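Local atomic coordinates of uncharacterized sugar kinase PH1459 (Pyrococcus horikoshii, PDB entry 3EWM), a protein that binds ATP and probably phosphorylates a sugar, perhaps fructose, as a kinase of the pfkB carbohydrate kinase family. Residues E9-D13 with F61-L65; I53-G57 with A108-M112. All coordinates share one frame; numbering follows the deposited sequence.

Contact 1: E9-D13 with F61-L65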
loop_
_atom_site.group_PDB
_atom_site.type_symbol
_atom_site.label_atom_id
_atom_site.label_comp_id
_atom_site.label_asym_id
_atom_site.label_seq_id
_atom_site.Cartn_x
_atom_site.Cartn_y
_atom_site.Cartn_z
ATOM N N GLU A 9 -7.406 8.066 -11.110
ATOM C CA GLU A 9 -6.448 7.388 -10.279
ATOM C C GLU A 9 -5.060 7.355 -10.920
ATOM O O GLU A 9 -4.910 7.071 -12.114
ATOM C CB GLU A 9 -6.941 5.975 -9.914
ATOM C CG GLU A 9 -7.012 4.990 -11.032
ATOM C CD GLU A 9 -8.288 5.059 -11.853
ATOM O OE1 GLU A 9 -9.008 6.083 -11.797
ATOM O OE2 GLU A 9 -8.535 4.081 -12.600
ATOM N N LEU A 10 -4.070 7.668 -10.099
ATOM C CA LEU A 10 -2.669 7.535 -10.458
ATOM C C LEU A 10 -2.045 6.877 -9.266
ATOM O O LEU A 10 -2.151 7.372 -8.121
ATOM C CB LEU A 10 -2.025 8.900 -10.752
ATOM C CG LEU A 10 -0.493 8.968 -10.877
ATOM C CD1 LEU A 10 0.034 8.114 -12.028
ATOM C CD2 LEU A 10 -0.004 10.430 -10.998
ATOM N N LEU A 11 -1.433 5.723 -9.511
ATOM C CA LEU A 11 -1.008 4.881 -8.396
ATOM C C LEU A 11 0.201 4.038 -8.737
ATOM O O LEU A 11 0.573 3.918 -9.909
ATOM C CB LEU A 11 -2.173 3.966 -7.951
ATOM C CG LEU A 11 -2.943 3.185 -9.037
ATOM C CD1 LEU A 11 -2.134 2.024 -9.550
ATOM C CD2 LEU A 11 -4.288 2.699 -8.494
ATOM N N ILE A 12 0.789 3.438 -7.699
ATOM C CA ILE A 12 1.805 2.401 -7.848
ATOM C C ILE A 12 1.131 1.044 -8.045
ATOM O O ILE A 12 0.330 0.596 -7.218
ATOM C CB ILE A 12 2.755 2.307 -6.596
ATOM C CG1 ILE A 12 3.421 3.656 -6.290
ATOM C CG2 ILE A 12 3.771 1.183 -6.782
ATOM C CD1 ILE A 12 4.535 4.046 -7.299
ATOM N N ASP A 13 1.419 0.394 -9.160
ATOM C CA ASP A 13 1.065 -1.006 -9.292
ATOM C C ASP A 13 2.225 -1.800 -8.741
ATOM O O ASP A 13 3.365 -1.678 -9.209
ATOM C CB ASP A 13 0.846 -1.420 -10.750
ATOM C CG ASP A 13 -0.518 -1.032 -11.283
ATOM O OD1 ASP A 13 -1.436 -0.810 -10.485
ATOM O OD2 ASP A 13 -0.677 -0.982 -12.510
ATOM N N PHE A 61 6.848 7.687 -3.739
ATOM C CA PHE A 61 6.040 7.014 -4.750
ATOM C C PHE A 61 5.339 8.040 -5.611
ATOM O O PHE A 61 5.219 7.867 -6.817
ATOM C CB PHE A 61 5.061 6.023 -4.103
ATOM C CG PHE A 61 5.717 4.733 -3.645
ATOM C CD1 PHE A 61 7.094 4.507 -3.858
ATOM C CD2 PHE A 61 4.968 3.742 -3.027
ATOM C CE1 PHE A 61 7.701 3.318 -3.469
ATOM C CE2 PHE A 61 5.569 2.546 -2.635
ATOM C CZ PHE A 61 6.933 2.335 -2.855
ATOM N N GLY A 62 4.889 9.121 -4.980
ATOM C CA GLY A 62 4.329 10.265 -5.700
ATOM C C GLY A 62 5.348 10.870 -6.640
ATOM O O GLY A 62 5.049 11.140 -7.811
ATOM N N GLU A 63 6.560 11.090 -6.134
ATOM C CA GLU A 63 7.645 11.601 -6.986
ATOM C C GLU A 63 7.955 10.687 -8.149
ATOM O O GLU A 63 8.119 11.151 -9.253
ATOM C CB GLU A 63 8.911 11.803 -6.164
ATOM C CG GLU A 63 8.789 12.969 -5.214
ATOM C CD GLU A 63 9.718 12.848 -4.028
ATOM O OE1 GLU A 63 10.784 12.204 -4.164
ATOM O OE2 GLU A 63 9.378 13.406 -2.959
ATOM N N TYR A 64 8.026 9.380 -7.885
ATOM C CA TYR A 64 8.236 8.397 -8.932
ATOM C C TYR A 64 7.209 8.500 -10.038
ATOM O O TYR A 64 7.559 8.549 -11.218
ATOM C CB TYR A 64 8.220 6.993 -8.341
ATOM C CG TYR A 64 8.147 5.869 -9.327
ATOM C CD1 TYR A 64 9.279 5.457 -10.034
ATOM C CD2 TYR A 64 6.951 5.177 -9.532
ATOM C CE1 TYR A 64 9.217 4.402 -10.916
ATOM C CE2 TYR A 64 6.885 4.121 -10.409
ATOM C CZ TYR A 64 8.028 3.748 -11.103
ATOM O OH TYR A 64 7.974 2.686 -11.976
ATOM N N LEU A 65 5.936 8.505 -9.663
ATOM C CA LEU A 65 4.875 8.559 -10.668
ATOM C C LEU A 65 4.963 9.801 -11.530
ATOM O O LEU A 65 4.832 9.726 -12.746
ATOM C CB LEU A 65 3.490 8.464 -10.010
ATOM C CG LEU A 65 3.256 7.100 -9.360
ATOM C CD1 LEU A 65 1.966 7.138 -8.525
ATOM C CD2 LEU A 65 3.205 5.989 -10.385
#
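Ile12 reaches from the strand onto the helix and meets three side chains there. Its CG1 branch lies roughly perpendicular to the Phe61 side chain, with CG1 3.6 Å from Phe61 CD2. The methyl CD1 goes further and lies 3.5 Å from Tyr64 CD2. The same methyl touches Leu65 CD2 at 3.9 Å. CG1 lies anti to the carbonyl carbon (chi1 -56°), which sends this longer branch toward the helix. Leu65 answers from the helix side. Its CD2 packs against the backbone oxygen of Leu11 (Leu65 CD2 to Leu11 O 3.4 Å). Its CD1 rests on Leu11 C at 3.6 Å. Leu10 and Leu65 point opposite ways and lie side by side, with Leu10 CG 3.9 Å from Leu65 CD1. The contact is largely buried, and its side-chain pairs are apolar. Leu10 also packs on Leu52 and Val56 of strand 49-57. Phe61 makes an edge-to-face ring contact with Phe91 of the second subunit, so this helix end also borders the dimer interface. The short strand and helix segments run at 88° to each other, their axes 8.6 Å apart at closest approach. This is the junction of the two parts of a ribokinase-like fold: the small lid sheet, holding strand 11-16, sits against helix 60-71 of the large alpha/beta domain.

Contact 2: I53-G57 with A108-M112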
loop_
_atom_site.group_PDB
_atom_site.type_symbol
_atom_site.label_atom_id
_atom_site.label_comp_id
_atom_site.label_asym_id
_atom_site.label_seq_id
_atom_site.Cartn_x
_atom_site.Cartn_y
_atom_site.Cartn_z
ATOM N N ILE A 53 -4.772 14.777 -14.559
ATOM C CA ILE A 53 -5.188 15.389 -13.320
ATOM C C ILE A 53 -5.392 14.276 -12.325
ATOM O O ILE A 53 -6.213 13.377 -12.522
ATOM C CB ILE A 53 -6.476 16.208 -13.502
ATOM C CG1 ILE A 53 -6.171 17.454 -14.344
ATOM C CG2 ILE A 53 -7.111 16.568 -12.107
ATOM C CD1 ILE A 53 -7.351 17.903 -15.162
ATOM N N SER A 54 -4.624 14.337 -11.250
ATOM C CA SER A 54 -4.672 13.327 -10.235
ATOM C C SER A 54 -4.061 13.871 -8.955
ATOM O O SER A 54 -3.794 15.081 -8.832
ATOM C CB SER A 54 -3.948 12.060 -10.687
ATOM O OG SER A 54 -4.295 11.003 -9.815
ATOM N N LYS A 55 -3.842 12.976 -7.999
ATOM C CA LYS A 55 -3.322 13.398 -6.722
ATOM C C LYS A 55 -2.498 12.254 -6.194
ATOM O O LYS A 55 -2.945 11.097 -6.205
ATOM C CB LYS A 55 -4.470 13.733 -5.754
ATOM C CG LYS A 55 -4.065 14.697 -4.642
ATOM C CD LYS A 55 -5.273 15.124 -3.845
ATOM C CE LYS A 55 -4.887 16.027 -2.685
ATOM N NZ LYS A 55 -6.087 16.502 -1.941
ATOM N N VAL A 56 -1.280 12.574 -5.774
ATOM C CA VAL A 56 -0.382 11.566 -5.187
ATOM C C VAL A 56 0.005 12.047 -3.798
ATOM O O VAL A 56 -0.306 13.181 -3.415
ATOM C CB VAL A 56 0.890 11.336 -6.059
ATOM C CG1 VAL A 56 0.525 10.695 -7.399
ATOM C CG2 VAL A 56 1.644 12.644 -6.288
ATOM N N GLY A 57 0.683 11.192 -3.046
ATOM C CA GLY A 57 1.191 11.579 -1.750
ATOM C C GLY A 57 2.450 12.394 -1.956
ATOM O O GLY A 57 3.169 12.232 -2.952
ATOM N N ALA A 108 -4.158 9.043 -1.816
ATOM C CA ALA A 108 -4.215 10.427 -2.238
ATOM C C ALA A 108 -5.162 10.658 -3.406
ATOM O O ALA A 108 -5.872 11.674 -3.421
ATOM C CB ALA A 108 -2.828 10.918 -2.575
ATOM N N TYR A 109 -5.207 9.723 -4.367
ATOM C CA TYR A 109 -6.000 9.981 -5.582
ATOM C C TYR A 109 -7.499 9.965 -5.318
ATOM O O TYR A 109 -8.277 10.501 -6.121
ATOM C CB TYR A 109 -5.618 9.055 -6.758
ATOM C CG TYR A 109 -5.960 7.610 -6.553
ATOM C CD1 TYR A 109 -7.276 7.158 -6.659
ATOM C CD2 TYR A 109 -4.953 6.682 -6.277
ATOM C CE1 TYR A 109 -7.592 5.820 -6.495
ATOM C CE2 TYR A 109 -5.260 5.348 -6.085
ATOM C CZ TYR A 109 -6.582 4.926 -6.189
ATOM O OH TYR A 109 -6.877 3.604 -5.976
ATOM N N PHE A 110 -7.884 9.380 -4.185
ATOM C CA PHE A 110 -9.277 9.355 -3.726
ATOM C C PHE A 110 -9.628 10.580 -2.879
ATOM O O PHE A 110 -10.788 10.767 -2.507
ATOM C CB PHE A 110 -9.566 8.085 -2.926
ATOM C CG PHE A 110 -9.900 6.876 -3.760
ATOM C CD1 PHE A 110 -10.815 6.956 -4.805
ATOM C CD2 PHE A 110 -9.331 5.633 -3.460
ATOM C CE1 PHE A 110 -11.152 5.840 -5.548
ATOM C CE2 PHE A 110 -9.684 4.490 -4.198
ATOM C CZ PHE A 110 -10.589 4.597 -5.240
ATOM N N ASN A 111 -8.640 11.442 -2.644
ATOM C CA ASN A 111 -8.790 12.633 -1.810
ATOM C C ASN A 111 -8.783 13.971 -2.587
ATOM O O ASN A 111 -8.360 15.000 -2.057
ATOM C CB ASN A 111 -7.662 12.642 -0.767
ATOM C CG ASN A 111 -8.005 13.449 0.469
ATOM O OD1 ASN A 111 -9.170 13.526 0.879
ATOM N ND2 ASN A 111 -6.982 14.018 1.098
HETATM N N MSE A 112 -9.248 13.965 -3.839
HETATM C CA MSE A 112 -9.271 15.189 -4.636
HETATM C C MSE A 112 -10.449 16.064 -4.271
HETATM O O MSE A 112 -11.569 15.592 -4.145
HETATM C CB MSE A 112 -9.308 14.871 -6.131
HETATM C CG MSE A 112 -7.958 14.451 -6.657
HETATM SE SE MSE A 112 -7.967 14.306 -8.593
HETATM C CE MSE A 112 -8.557 12.514 -8.594
#
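Ile53 meets the loop through its CG2 methyl, 4.3 Å from the selenium SE of Met112, a selenomethionine. The Met112 chain bends at its end (chi3 -87°), and SE comes to rest 3.8 Å from Ser54 CA. Ser54 OG lies beside Tyr109 CB. Its hydrogen bond goes elsewhere, to the backbone oxygen of Gly8. Lys55 has the largest share of the contact. Its CB sits 3.4 Å from Ala108 O and 3.7 Å from Met112 CG. With CG anti to the backbone N (chi1 -156°) and the rest of the chain extended, the side chain runs along the loop to Asn111. There NZ gives a 2.7 Å hydrogen bond to Asn111 O, arriving from above the carbonyl plane, 40° out of it. NZ also forms a salt bridge with Asp116. Asn111 ND2 bonds to Asp82. A methionine in place of Lys55 would probably leave Asn111 O without this donor and Asp116 without its charge partner. After Lys55, the backbone of Val56 takes the Ala108 methyl, with Ala108 CB 3.3 Å from Val56 C. The chemistry is thus one ammonium group set on a seam where side chains pack mainly on backbone. Lys55 N is buried there with no partner in the model. A backbone oxygen and a carboxylate share the ammonium, which probably favours its charged form and ties the loop after strand 100-103 to the end of strand 49-57.

How the contacts relate
From the N terminus, the chain leaves strand 3-7 and passes through Glu9 and Leu10 into strand 11-16 of the small sheet. It then runs through strand 27-33 and helix 35-45 to strand 49-57, which supplies 53-57. Helix 60-71 follows directly and closes contact 1 at 61-65. The chain goes on through strands 79-82, 88-93 and 100-103 before 108-112 closes contact 2. The two loops cross, since 53-57 lies within the first and 61-65 within the second. The contact centres are 10 Å apart, and they touch: Leu10 CB is 3.2 Å from Ser54 OG, and Gly62 CA is 3.6 Å from Val56 CB. Together they join the small sheet, helix 60-71, the large sheet and the loop after strand 100-103.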